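Local structure of D-mandelate dehydrogenase (Rhodotorula graminis, 2W2K) at residues L120-I125 and R180-G185; S127-A132 and S221-V226; S133-A138 and L152-S157; H164-V169 and K176-K181; D264-A269 and L276-D281. The protein probably catalyses the NAD(P)-dependent interconversion of D-2-hydroxyacids such as D-mandelate and their 2-oxoacids, like other D-isomer specific 2-hydroxyacid dehydrogenases. All blocks are in the same frame, centred on the assembly; numbering follows the deposited sequence.

Interaction 1: residues L120-I125 and R180-G185; sequences LALYLI and RKAVHG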
# COMPACT_ATOMS: atom_id res chain seq x y z
N LEU B 120 -2.70 -6.61 3.14
CA LEU B 120 -3.17 -5.51 4.04
C LEU B 120 -2.04 -5.05 4.98
O LEU B 120 -1.89 -3.85 5.23
CB LEU B 120 -4.46 -5.90 4.84
CG LEU B 120 -5.33 -4.82 5.55
CD1 LEU B 120 -4.79 -4.42 6.94
CD2 LEU B 120 -5.61 -3.55 4.70
N ALA B 121 -1.21 -5.99 5.45
CA ALA B 121 -0.01 -5.59 6.22
C ALA B 121 0.98 -4.74 5.39
O ALA B 121 1.54 -3.76 5.90
CB ALA B 121 0.69 -6.84 6.83
N LEU B 122 1.16 -5.10 4.11
CA LEU B 122 2.01 -4.32 3.19
C LEU B 122 1.48 -2.89 2.99
O LEU B 122 2.26 -1.93 2.96
CB LEU B 122 2.21 -5.02 1.82
CG LEU B 122 3.45 -4.53 1.01
CD1 LEU B 122 4.76 -5.08 1.61
CD2 LEU B 122 3.31 -4.92 -0.47
N TYR B 123 0.15 -2.75 2.87
CA TYR B 123 -0.52 -1.43 2.84
C TYR B 123 -0.19 -0.57 4.09
O TYR B 123 0.16 0.63 3.97
CB TYR B 123 -2.05 -1.63 2.68
CG TYR B 123 -2.92 -0.38 2.92
CD1 TYR B 123 -3.24 0.48 1.87
CD2 TYR B 123 -3.45 -0.10 4.19
CE1 TYR B 123 -4.05 1.62 2.08
CE2 TYR B 123 -4.25 1.06 4.42
CZ TYR B 123 -4.55 1.90 3.36
OH TYR B 123 -5.36 3.02 3.56
N LEU B 124 -0.31 -1.16 5.28
CA LEU B 124 0.02 -0.43 6.54
C LEU B 124 1.52 -0.04 6.61
O LEU B 124 1.85 1.05 7.09
CB LEU B 124 -0.38 -1.25 7.76
CG LEU B 124 -1.87 -1.64 7.95
CD1 LEU B 124 -2.01 -2.55 9.16
CD2 LEU B 124 -2.75 -0.35 8.09
N ILE B 125 2.40 -0.93 6.14
CA ILE B 125 3.88 -0.63 6.06
C ILE B 125 4.17 0.57 5.15
O ILE B 125 4.92 1.51 5.53
CB ILE B 125 4.72 -1.90 5.62
CG1 ILE B 125 4.68 -2.97 6.72
CG2 ILE B 125 6.20 -1.51 5.34
CD1 ILE B 125 5.23 -4.40 6.27
N ARG B 180 8.31 -11.75 2.01
CA ARG B 180 8.63 -11.95 0.57
C ARG B 180 8.30 -10.65 -0.21
O ARG B 180 9.12 -10.16 -1.03
CB ARG B 180 7.84 -13.13 -0.01
CG ARG B 180 8.20 -13.46 -1.49
CD ARG B 180 7.33 -14.58 -2.10
NE ARG B 180 5.92 -14.22 -2.18
CZ ARG B 180 5.39 -13.40 -3.09
NH1 ARG B 180 6.14 -12.82 -4.03
NH2 ARG B 180 4.10 -13.14 -3.06
N LYS B 181 7.13 -10.09 0.07
CA LYS B 181 6.69 -8.86 -0.61
C LYS B 181 7.54 -7.63 -0.20
O LYS B 181 7.94 -6.83 -1.06
CB LYS B 181 5.17 -8.66 -0.40
CG LYS B 181 4.29 -9.74 -1.10
CD LYS B 181 2.81 -9.70 -0.58
CE LYS B 181 2.04 -10.88 -1.14
NZ LYS B 181 0.67 -11.04 -0.56
N ALA B 182 7.85 -7.51 1.09
CA ALA B 182 8.65 -6.38 1.60
C ALA B 182 10.13 -6.42 1.18
O ALA B 182 10.71 -5.37 0.87
CB ALA B 182 8.54 -6.28 3.14
N VAL B 183 10.71 -7.63 1.16
CA VAL B 183 12.15 -7.83 0.80
C VAL B 183 12.38 -7.81 -0.72
O VAL B 183 13.15 -6.97 -1.23
CB VAL B 183 12.75 -9.18 1.39
CG1 VAL B 183 14.16 -9.45 0.82
CG2 VAL B 183 12.76 -9.13 2.92
N HIS B 184 11.72 -8.71 -1.45
CA HIS B 184 11.90 -8.77 -2.91
C HIS B 184 11.21 -7.63 -3.67
O HIS B 184 11.78 -7.08 -4.63
CB HIS B 184 11.53 -10.16 -3.44
CG HIS B 184 12.39 -11.25 -2.86
ND1 HIS B 184 13.77 -11.18 -2.89
CD2 HIS B 184 12.09 -12.37 -2.17
CE1 HIS B 184 14.28 -12.24 -2.27
NE2 HIS B 184 13.27 -12.97 -1.82
N GLY B 185 10.00 -7.27 -3.23
CA GLY B 185 9.24 -6.15 -3.85
C GLY B 185 9.77 -4.77 -3.49
O GLY B 185 10.24 -4.05 -4.37
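Leu122 reaches from its helix to the next by setting its forked end against Lys181 CB and the backbone of Ala182. Its CD1 does most of the touching: it lies 4.0 Å from Ala182 N and 4.1 Å from Ala182 CA, and it meets the methyl of the same alanine, CD1 to CB, at 4.3 Å. Both branches border Lys181 CB, Leu122 CD1 at 4.1 Å and CD2 at 4.2 Å. One leucine thus straddles two consecutive residues, and the small Ala182 lets Leu122 CD1 approach the helix backbone. CG of Leu122 stands anti to the backbone N (chi1 -160°), which carries both methyls outward from helix 114-130 toward helix 173-185.

Lys181 plays a double part, apolar at its base and charged at its end. Its CB faces Leu122, but the chain then runs on extended and leads the ammonium group away, to a salt bridge between NZ and Asp119 OD1 and a hydrogen bond to Ser118 OG. Both partners lie just ahead of 120-125 on the same helix, so the lysine ties the two helices by charge where its first carbons tie them by packing.

Further out, Leu122 also touches Leu186 and an apolar side chain of the neighbouring subunit. Ala121 and Ile125 continue the helix contact through Ile178, and Ile125 and Ala182 both rest on Leu166. Helices 114-130 and 173-185 therefore lie side by side on strand 165-169, in the parallel sheet of the Rossmann-type NAD-binding domain, with the second chain of the dimer close by.

Interaction 2: residues S127-A132 and S221-V226; sequences SVFRLA and SDCVSV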
# COMPACT_ATOMS: atom_id res chain seq x y z
N SER B 127 1.90 2.89 4.37
CA SER B 127 1.30 4.04 5.08
C SER B 127 2.20 4.69 6.16
O SER B 127 2.32 5.92 6.22
CB SER B 127 -0.09 3.68 5.66
OG SER B 127 -0.74 4.85 6.15
N VAL B 128 2.82 3.87 7.01
CA VAL B 128 3.62 4.39 8.14
C VAL B 128 4.97 4.99 7.70
O VAL B 128 5.50 5.90 8.37
CB VAL B 128 3.80 3.35 9.33
CG1 VAL B 128 2.43 2.94 9.93
CG2 VAL B 128 4.60 2.10 8.92
N PHE B 129 5.53 4.50 6.59
CA PHE B 129 6.78 5.06 6.04
C PHE B 129 6.53 6.40 5.31
O PHE B 129 7.36 7.31 5.38
CB PHE B 129 7.50 4.06 5.10
CG PHE B 129 8.52 3.15 5.80
CD1 PHE B 129 8.19 1.83 6.12
CD2 PHE B 129 9.83 3.62 6.09
CE1 PHE B 129 9.13 0.98 6.76
CE2 PHE B 129 10.77 2.79 6.73
CZ PHE B 129 10.43 1.47 7.07
N ARG B 130 5.38 6.51 4.64
CA ARG B 130 5.06 7.65 3.73
C ARG B 130 4.15 8.76 4.33
O ARG B 130 3.98 9.83 3.72
CB ARG B 130 4.46 7.07 2.42
CG ARG B 130 5.43 6.08 1.69
CD ARG B 130 6.84 6.73 1.30
NE ARG B 130 6.58 7.86 0.40
CZ ARG B 130 6.43 7.76 -0.92
NH1 ARG B 130 6.64 6.59 -1.56
NH2 ARG B 130 6.07 8.84 -1.62
N LEU B 131 3.61 8.48 5.52
CA LEU B 131 2.63 9.36 6.20
C LEU B 131 1.37 9.63 5.32
O LEU B 131 0.85 10.74 5.25
CB LEU B 131 3.30 10.68 6.72
CG LEU B 131 4.60 10.43 7.52
CD1 LEU B 131 5.32 11.74 7.85
CD2 LEU B 131 4.33 9.58 8.78
N ALA B 132 0.89 8.57 4.67
CA ALA B 132 -0.21 8.68 3.69
C ALA B 132 -1.57 8.94 4.34
O ALA B 132 -2.45 9.59 3.74
CB ALA B 132 -0.25 7.43 2.81
N SER B 221 15.17 -2.77 14.52
CA SER B 221 14.11 -2.52 13.50
C SER B 221 13.85 -1.04 13.15
O SER B 221 13.91 -0.17 14.02
CB SER B 221 12.78 -3.17 13.96
OG SER B 221 12.95 -4.55 14.24
N ASP B 222 13.53 -0.78 11.88
CA ASP B 222 12.97 0.51 11.44
C ASP B 222 11.43 0.46 11.43
O ASP B 222 10.76 1.46 11.75
CB ASP B 222 13.54 0.91 10.07
CG ASP B 222 15.06 1.17 10.11
OD1 ASP B 222 15.49 2.10 10.83
OD2 ASP B 222 15.81 0.44 9.43
N CYS B 223 10.88 -0.70 11.06
CA CYS B 223 9.44 -0.97 11.23
C CYS B 223 9.24 -2.40 11.77
O CYS B 223 9.77 -3.36 11.19
CB CYS B 223 8.70 -0.82 9.88
SG CYS B 223 6.85 -0.95 9.96
N VAL B 224 8.48 -2.54 12.86
CA VAL B 224 8.11 -3.87 13.41
C VAL B 224 6.78 -4.38 12.80
O VAL B 224 5.82 -3.59 12.67
CB VAL B 224 8.04 -3.83 14.97
CG1 VAL B 224 7.42 -5.12 15.56
CG2 VAL B 224 9.44 -3.59 15.58
N SER B 225 6.72 -5.67 12.42
CA SER B 225 5.46 -6.30 11.95
C SER B 225 5.03 -7.41 12.91
O SER B 225 5.75 -8.42 13.06
CB SER B 225 5.59 -6.88 10.52
OG SER B 225 4.42 -7.61 10.12
N VAL B 226 3.88 -7.21 13.57
CA VAL B 226 3.32 -8.20 14.54
C VAL B 226 2.41 -9.22 13.83
O VAL B 226 1.35 -8.86 13.30
CB VAL B 226 2.56 -7.50 15.73
CG1 VAL B 226 2.05 -8.53 16.78
CG2 VAL B 226 3.47 -6.42 16.42
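Phe129 and Val128 close over Cys223 where the C-terminal end of helix 114-130 packs on strand 223-226, a helix-on-sheet contact within the Rossmann-type nucleotide-binding domain. The strand lies between 165-169 and 250-254 in the parallel sheet, and Cys223 turns its side chain to the helix.

The three side chains reach this point by different rotations. Phe129 holds an unusual one: its chi1 of -91° falls well off the staggered value, and this swing brings the far part of the ring nearer to the strand than its CB direction suggests. CE1 then comes within 3.6 Å of Cys223 CB, while CZ stands 4.0 Å from the same carbon. In Cys223 the sulfur points directly away from its own amide nitrogen (chi1 -174°), which puts SG beside the ring, toward Val128. There it meets Val128 CG2 at 3.9 Å, the methyl wedged between its own backbone N and carbonyl carbon. The cysteine is thus divided between two neighbours, CB to the phenylalanine and SG to the valine. A looser sulfur-aromatic contact accompanies this, with Cys223 SG 5.5 Å from the Phe129 ring centroid in an oblique position.

Around this group, Val128 also packs on Arg251 and Val253 of strand 250-254, and Phe129 reaches Arg251 and Met188, so the helix end spans more than one strand. Asp222 offers the ring its methylene alone; the carboxylate leads away, and OD2 accepts a hydrogen bond from Val165 N on the neighbouring strand. The ring's outermost carbon, Phe129 CZ, lies 4.4 Å from Asp222 CB.

Interaction 3: residues S133-A138 and L152-S157; sequences SYSERA and LEIGKS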
# COMPACT_ATOMS: atom_id res chain seq x y z
N SER B 133 -1.75 8.42 5.55
CA SER B 133 -3.00 8.61 6.29
C SER B 133 -3.27 10.11 6.57
O SER B 133 -4.39 10.60 6.37
CB SER B 133 -3.00 7.78 7.59
OG SER B 133 -4.25 7.90 8.25
N TYR B 134 -2.23 10.81 7.01
CA TYR B 134 -2.25 12.26 7.24
C TYR B 134 -2.50 13.03 5.92
O TYR B 134 -3.31 13.98 5.88
CB TYR B 134 -0.92 12.69 7.88
CG TYR B 134 -0.78 14.15 8.27
CD1 TYR B 134 -1.67 14.74 9.18
CD2 TYR B 134 0.27 14.93 7.77
CE1 TYR B 134 -1.53 16.09 9.56
CE2 TYR B 134 0.42 16.27 8.15
CZ TYR B 134 -0.48 16.84 9.05
OH TYR B 134 -0.34 18.16 9.45
N SER B 135 -1.81 12.62 4.86
CA SER B 135 -2.01 13.20 3.53
C SER B 135 -3.47 13.07 3.04
O SER B 135 -4.01 14.04 2.47
CB SER B 135 -1.04 12.57 2.51
OG SER B 135 -1.03 13.26 1.27
N GLU B 136 -4.11 11.91 3.23
CA GLU B 136 -5.53 11.74 2.85
C GLU B 136 -6.44 12.75 3.58
O GLU B 136 -7.29 13.41 2.96
CB GLU B 136 -6.04 10.29 3.08
CG GLU B 136 -5.41 9.21 2.17
CD GLU B 136 -6.29 7.92 2.02
OE1 GLU B 136 -7.53 8.01 2.11
OE2 GLU B 136 -5.73 6.83 1.77
N ARG B 137 -6.25 12.87 4.89
CA ARG B 137 -7.10 13.80 5.69
C ARG B 137 -6.96 15.27 5.26
O ARG B 137 -7.97 15.99 5.20
CB ARG B 137 -6.87 13.62 7.19
CG ARG B 137 -7.47 12.32 7.69
CD ARG B 137 -7.67 12.22 9.20
NE ARG B 137 -6.53 12.63 10.01
CZ ARG B 137 -5.43 11.91 10.24
NH1 ARG B 137 -5.25 10.72 9.69
NH2 ARG B 137 -4.50 12.40 11.02
N ALA B 138 -5.73 15.69 4.93
CA ALA B 138 -5.46 17.01 4.35
C ALA B 138 -6.15 17.23 2.99
O ALA B 138 -6.74 18.30 2.74
CB ALA B 138 -3.97 17.24 4.22
N LEU B 152 4.43 19.94 1.83
CA LEU B 152 5.78 20.32 2.30
C LEU B 152 6.16 19.66 3.64
O LEU B 152 7.28 19.16 3.79
CB LEU B 152 5.95 21.84 2.36
CG LEU B 152 5.88 22.58 1.00
CD1 LEU B 152 6.07 24.08 1.19
CD2 LEU B 152 6.87 22.05 -0.05
N GLU B 153 5.21 19.64 4.58
CA GLU B 153 5.44 19.07 5.91
C GLU B 153 5.87 17.59 5.84
O GLU B 153 6.81 17.17 6.54
CB GLU B 153 4.18 19.24 6.79
CG GLU B 153 4.35 18.81 8.27
CD GLU B 153 3.03 18.66 9.04
OE1 GLU B 153 2.01 19.28 8.64
OE2 GLU B 153 3.02 17.94 10.07
N ILE B 154 5.18 16.81 5.00
CA ILE B 154 5.46 15.35 4.86
C ILE B 154 6.91 15.08 4.36
O ILE B 154 7.51 14.07 4.71
CB ILE B 154 4.36 14.65 3.99
CG1 ILE B 154 3.04 14.60 4.78
CG2 ILE B 154 4.78 13.21 3.51
CD1 ILE B 154 1.80 14.16 3.98
N GLY B 155 7.47 16.00 3.57
CA GLY B 155 8.82 15.86 3.05
C GLY B 155 9.90 15.90 4.13
O GLY B 155 11.02 15.44 3.89
N LYS B 156 9.56 16.45 5.30
CA LYS B 156 10.51 16.49 6.44
C LYS B 156 10.71 15.14 7.15
O LYS B 156 11.65 14.99 7.92
CB LYS B 156 10.05 17.51 7.51
CG LYS B 156 9.83 18.95 7.00
CD LYS B 156 10.95 19.42 6.07
N SER B 157 9.79 14.18 6.93
CA SER B 157 9.77 12.95 7.76
C SER B 157 9.54 11.64 6.99
O SER B 157 9.78 10.55 7.54
CB SER B 157 8.68 13.04 8.88
OG SER B 157 8.88 14.14 9.76
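Tyr134 OH donates a hydrogen bond of 2.7 Å to Glu153 OE1, a polar link in a helical hairpin whose arms, helices 132-139 and 144-154, run in roughly opposite directions. Tyr134 sends its ring toward the facing helix with CG opposite its own amide nitrogen (chi1 -176°). The acceptor is approached on its syn side, 23° out of the carboxylate plane, and it lies at the edge of the tyrosine ring. The two side chains cross at about a right angle, with ring and carboxylate planes 69° apart. Glu153 OE2 forms a salt bridge with Lys297, so one oxygen holds the two helices together and the other ties them to a residue much later in the chain. The ring also meets His298 edge-to-face. A phenylalanine in place of Tyr134 would probably leave Glu153 OE1 without its donor and the carboxylate freer to turn.

Beside the polar link the contact is apolar. Ile154 slides past the tyrosine in the opposite direction, its CG1 4.1 Å from Tyr134 CD2. Ser135 OG bonds to a polar side chain of the neighbouring subunit, while Ser135 CB meets Ile154 CD1 at 3.6 Å.

Interaction 4: residues H164-V169 and K176-K181; sequences HVLGAV and KEIARK
Leu166 makes the apolar contact between strand and helix almost alone, reaching out from the sheet with one branch. Its CD2 is 4.4 Å from Ile178 CG2 and 4.5 Å from Ala179 CA, so a single methyl lies loosely against a branched side chain and the helix backbone beside it. With CG turned opposite its amide nitrogen (chi1 -176°), the leucine is held out from the strand toward both. Ser225 on the neighbouring strand lies against Leu166 and Ile178 alike.

Strand 165-169 and helix 173-185 open a beta-alpha-beta crossover completed by strand 189-193, the first such unit of this Rossmann-type domain. The turn between them leads to Ala173 and Ile174, which bind NAD(+), and the Ile178 side chain is about 4 Å from those of Ile174 and Thr255, the latter also a cofactor-binding residue.

Ionic contacts lie on the side of the helix turned to the neighbouring subunit. Arg180 grips Glu177 side-on in a two-pronged, nearly straight salt bridge: NE bonds to OE2 at 2.9 Å and NH2 to OE1 at 3.1 Å. The acceptor oxygens lie in the guanidinium plane, while the nitrogens stand 33° and 28° out of the carboxylate plane. Arg180 NH1 and NH2 also bond to the backbone of the neighbouring subunit.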
# COMPACT_ATOMS: atom_id res chain seq x y z
N HIS B 164 15.81 -0.25 4.54
CA HIS B 164 15.51 -0.23 5.99
C HIS B 164 15.16 -1.64 6.48
O HIS B 164 14.83 -2.51 5.68
CB HIS B 164 14.37 0.75 6.33
CG HIS B 164 14.70 2.19 6.07
ND1 HIS B 164 14.50 2.80 4.85
CD2 HIS B 164 15.20 3.15 6.89
CE1 HIS B 164 14.87 4.06 4.91
NE2 HIS B 164 15.31 4.30 6.14
N VAL B 165 15.20 -1.83 7.80
CA VAL B 165 14.99 -3.17 8.39
C VAL B 165 13.52 -3.39 8.81
O VAL B 165 12.95 -2.60 9.57
CB VAL B 165 15.91 -3.36 9.64
CG1 VAL B 165 15.58 -4.70 10.42
CG2 VAL B 165 17.39 -3.29 9.24
N LEU B 166 12.92 -4.45 8.29
CA LEU B 166 11.65 -4.99 8.81
C LEU B 166 11.95 -5.98 9.94
O LEU B 166 12.66 -6.97 9.74
CB LEU B 166 10.87 -5.70 7.69
CG LEU B 166 9.48 -6.24 8.02
CD1 LEU B 166 8.53 -5.04 8.32
CD2 LEU B 166 8.94 -7.14 6.89
N GLY B 167 11.41 -5.71 11.13
CA GLY B 167 11.54 -6.68 12.25
C GLY B 167 10.28 -7.51 12.44
O GLY B 167 9.23 -6.99 12.91
N ALA B 168 10.36 -8.79 12.09
CA ALA B 168 9.22 -9.70 12.17
C ALA B 168 9.12 -10.32 13.56
O ALA B 168 10.07 -10.98 14.01
CB ALA B 168 9.33 -10.79 11.13
N VAL B 169 7.98 -10.11 14.22
CA VAL B 169 7.64 -10.81 15.47
C VAL B 169 6.73 -11.97 15.04
O VAL B 169 5.54 -11.75 14.73
CB VAL B 169 6.92 -9.86 16.47
CG1 VAL B 169 6.39 -10.65 17.74
CG2 VAL B 169 7.87 -8.73 16.89
N LYS B 176 5.72 -14.96 6.34
CA LYS B 176 6.57 -15.35 5.21
C LYS B 176 6.17 -14.63 3.93
O LYS B 176 7.04 -14.24 3.13
CB LYS B 176 6.63 -16.89 5.02
CG LYS B 176 7.38 -17.63 6.15
CD LYS B 176 7.28 -19.16 5.90
CE LYS B 176 8.05 -19.97 6.95
NZ LYS B 176 7.97 -21.44 6.60
N GLU B 177 4.86 -14.40 3.75
CA GLU B 177 4.36 -13.66 2.57
C GLU B 177 4.54 -12.14 2.73
O GLU B 177 4.91 -11.47 1.76
CB GLU B 177 2.88 -13.99 2.28
CG GLU B 177 2.69 -15.31 1.48
CD GLU B 177 3.23 -15.20 0.05
OE1 GLU B 177 2.54 -14.58 -0.80
OE2 GLU B 177 4.33 -15.75 -0.23
N ILE B 178 4.26 -11.60 3.93
CA ILE B 178 4.64 -10.21 4.25
C ILE B 178 6.14 -9.95 3.89
O ILE B 178 6.45 -9.00 3.15
CB ILE B 178 4.33 -9.80 5.75
CG1 ILE B 178 2.82 -9.96 6.09
CG2 ILE B 178 4.79 -8.35 6.03
CD1 ILE B 178 2.48 -9.74 7.60
N ALA B 179 7.03 -10.83 4.37
CA ALA B 179 8.49 -10.66 4.19
C ALA B 179 8.92 -10.81 2.73
O ALA B 179 9.80 -10.10 2.26
CB ALA B 179 9.29 -11.66 5.09
N ARG B 180 8.31 -11.75 2.01
CA ARG B 180 8.63 -11.95 0.57
C ARG B 180 8.30 -10.65 -0.21
O ARG B 180 9.12 -10.16 -1.03
CB ARG B 180 7.84 -13.13 -0.01
CG ARG B 180 8.20 -13.46 -1.49
CD ARG B 180 7.33 -14.58 -2.10
NE ARG B 180 5.92 -14.22 -2.18
CZ ARG B 180 5.39 -13.40 -3.09
NH1 ARG B 180 6.14 -12.82 -4.03
NH2 ARG B 180 4.10 -13.14 -3.06
N LYS B 181 7.13 -10.09 0.07
CA LYS B 181 6.69 -8.86 -0.61
C LYS B 181 7.54 -7.63 -0.20
O LYS B 181 7.94 -6.83 -1.06
CB LYS B 181 5.17 -8.66 -0.40
CG LYS B 181 4.29 -9.74 -1.10
CD LYS B 181 2.81 -9.70 -0.58
CE LYS B 181 2.04 -10.88 -1.14
NZ LYS B 181 0.67 -11.04 -0.56

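Interaction 5: residues D264-A269 and L276-D281; sequences DALIAA and LSAGLD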
# COMPACT_ATOMS: atom_id res chain seq x y z
N ASP B 264 -2.40 1.38 26.02
CA ASP B 264 -1.83 2.45 26.82
C ASP B 264 -0.33 2.67 26.57
O ASP B 264 0.10 3.83 26.45
CB ASP B 264 -2.10 2.23 28.32
CG ASP B 264 -3.59 2.38 28.69
OD1 ASP B 264 -4.35 3.04 27.94
OD2 ASP B 264 -3.98 1.85 29.75
N ALA B 265 0.44 1.58 26.46
CA ALA B 265 1.88 1.69 26.15
C ALA B 265 2.13 2.31 24.76
O ALA B 265 3.07 3.12 24.58
CB ALA B 265 2.55 0.31 26.24
N LEU B 266 1.29 1.92 23.79
CA LEU B 266 1.40 2.44 22.40
C LEU B 266 1.15 3.97 22.37
O LEU B 266 1.96 4.73 21.78
CB LEU B 266 0.44 1.69 21.45
CG LEU B 266 0.36 2.14 19.97
CD1 LEU B 266 1.72 2.02 19.26
CD2 LEU B 266 -0.73 1.36 19.22
N ILE B 267 0.06 4.39 23.03
CA ILE B 267 -0.30 5.82 23.17
C ILE B 267 0.86 6.63 23.74
O ILE B 267 1.21 7.68 23.21
CB ILE B 267 -1.61 6.05 24.04
CG1 ILE B 267 -2.88 5.60 23.29
CG2 ILE B 267 -1.78 7.54 24.38
CD1 ILE B 267 -4.05 5.22 24.22
N ALA B 268 1.48 6.12 24.81
CA ALA B 268 2.58 6.81 25.50
C ALA B 268 3.82 6.98 24.62
O ALA B 268 4.48 8.03 24.65
CB ALA B 268 2.94 6.06 26.78
N ALA B 269 4.15 5.93 23.87
CA ALA B 269 5.32 5.93 22.97
C ALA B 269 5.15 6.88 21.78
O ALA B 269 6.13 7.45 21.31
CB ALA B 269 5.63 4.49 22.51
N LEU B 276 7.41 7.47 15.47
CA LEU B 276 6.90 8.44 14.48
C LEU B 276 5.45 8.15 14.08
O LEU B 276 4.60 9.08 13.95
CB LEU B 276 7.80 8.43 13.23
CG LEU B 276 7.34 9.29 12.04
CD1 LEU B 276 7.43 10.79 12.43
CD2 LEU B 276 8.13 9.00 10.77
N SER B 277 5.17 6.87 13.85
CA SER B 277 3.90 6.45 13.22
C SER B 277 3.57 4.99 13.57
O SER B 277 4.46 4.20 13.97
CB SER B 277 3.97 6.65 11.68
OG SER B 277 5.12 5.99 11.14
N ALA B 278 2.29 4.64 13.46
CA ALA B 278 1.81 3.26 13.72
C ALA B 278 0.59 2.92 12.86
O ALA B 278 -0.14 3.83 12.43
CB ALA B 278 1.49 3.06 15.24
N GLY B 279 0.39 1.62 12.57
CA GLY B 279 -0.78 1.15 11.77
C GLY B 279 -1.46 -0.05 12.42
O GLY B 279 -0.81 -1.07 12.63
N LEU B 280 -2.75 0.08 12.77
CA LEU B 280 -3.52 -0.98 13.43
C LEU B 280 -4.76 -1.37 12.62
O LEU B 280 -5.68 -0.53 12.42
CB LEU B 280 -3.98 -0.56 14.85
CG LEU B 280 -3.00 -0.17 15.97
CD1 LEU B 280 -3.79 0.05 17.28
CD2 LEU B 280 -1.86 -1.22 16.19
N ASP B 281 -4.81 -2.63 12.19
CA ASP B 281 -6.04 -3.24 11.62
C ASP B 281 -6.90 -3.87 12.75
O ASP B 281 -8.10 -4.11 12.56
CB ASP B 281 -5.70 -4.33 10.59
CG ASP B 281 -6.93 -4.88 9.86
OD1 ASP B 281 -7.71 -4.08 9.28
OD2 ASP B 281 -7.08 -6.13 9.80
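Leu266 points its forked end from the helix toward the strand, onto Ala278 and Leu280, one branch for each. CD1 covers the alanine, 4.2 Å from Ala278 CB, while CD2 meets the other leucine at 3.9 Å from Leu280 CD1 and 4.1 Å from Leu280 CD2. The two leucines reach toward each other tip to tip. For Leu280 this follows from a first torsion that sets CG across from the carbonyl carbon (chi1 -60°) and turns its methyls toward the other leucine.

The pair belongs to the beta-alpha-beta unit of strand 250-254, helix 263-271 and strand 275-280, in the cofactor-binding domain. Because residues alternate along the strand, Ala278 and Leu280 face this helix while Ser277 is turned to the other side, where its OG hydrogen-bonds Val128 O. Leu293 of helix 291-294 packs on both leucines, and Phe243 and Ile252 extend the apolar layer around Leu266.

At the strand's end comes Asp281, which binds NAD(+). OD1 of Asp281 is hydrogen-bonded to Thr302 OG1 and Ile305 N, and OD2 to Gly306 N.

All five interactions lie in the nucleotide-binding region, and interactions 2, 4 and 5 reach one parallel sheet. Interactions 1 and 4 are the closest, their centres about 7 Å apart, and share helix 173-185; interactions 1 and 2 share helix 114-130, with centres about 10 Å apart. Interaction 5 packs a helix on the sheet face opposite to these helices, about 11 Å from interaction 2 between centres. Along the chain, interactions 1 and 2 interleave, interactions 3 and 4 fall within the span bracketed by interaction 2, and interaction 5 comes last. Helices thus cover both sheet faces, with interactions 1, 2, 4 and 5 near residues that bind NAD(+) and interaction 3 away from them.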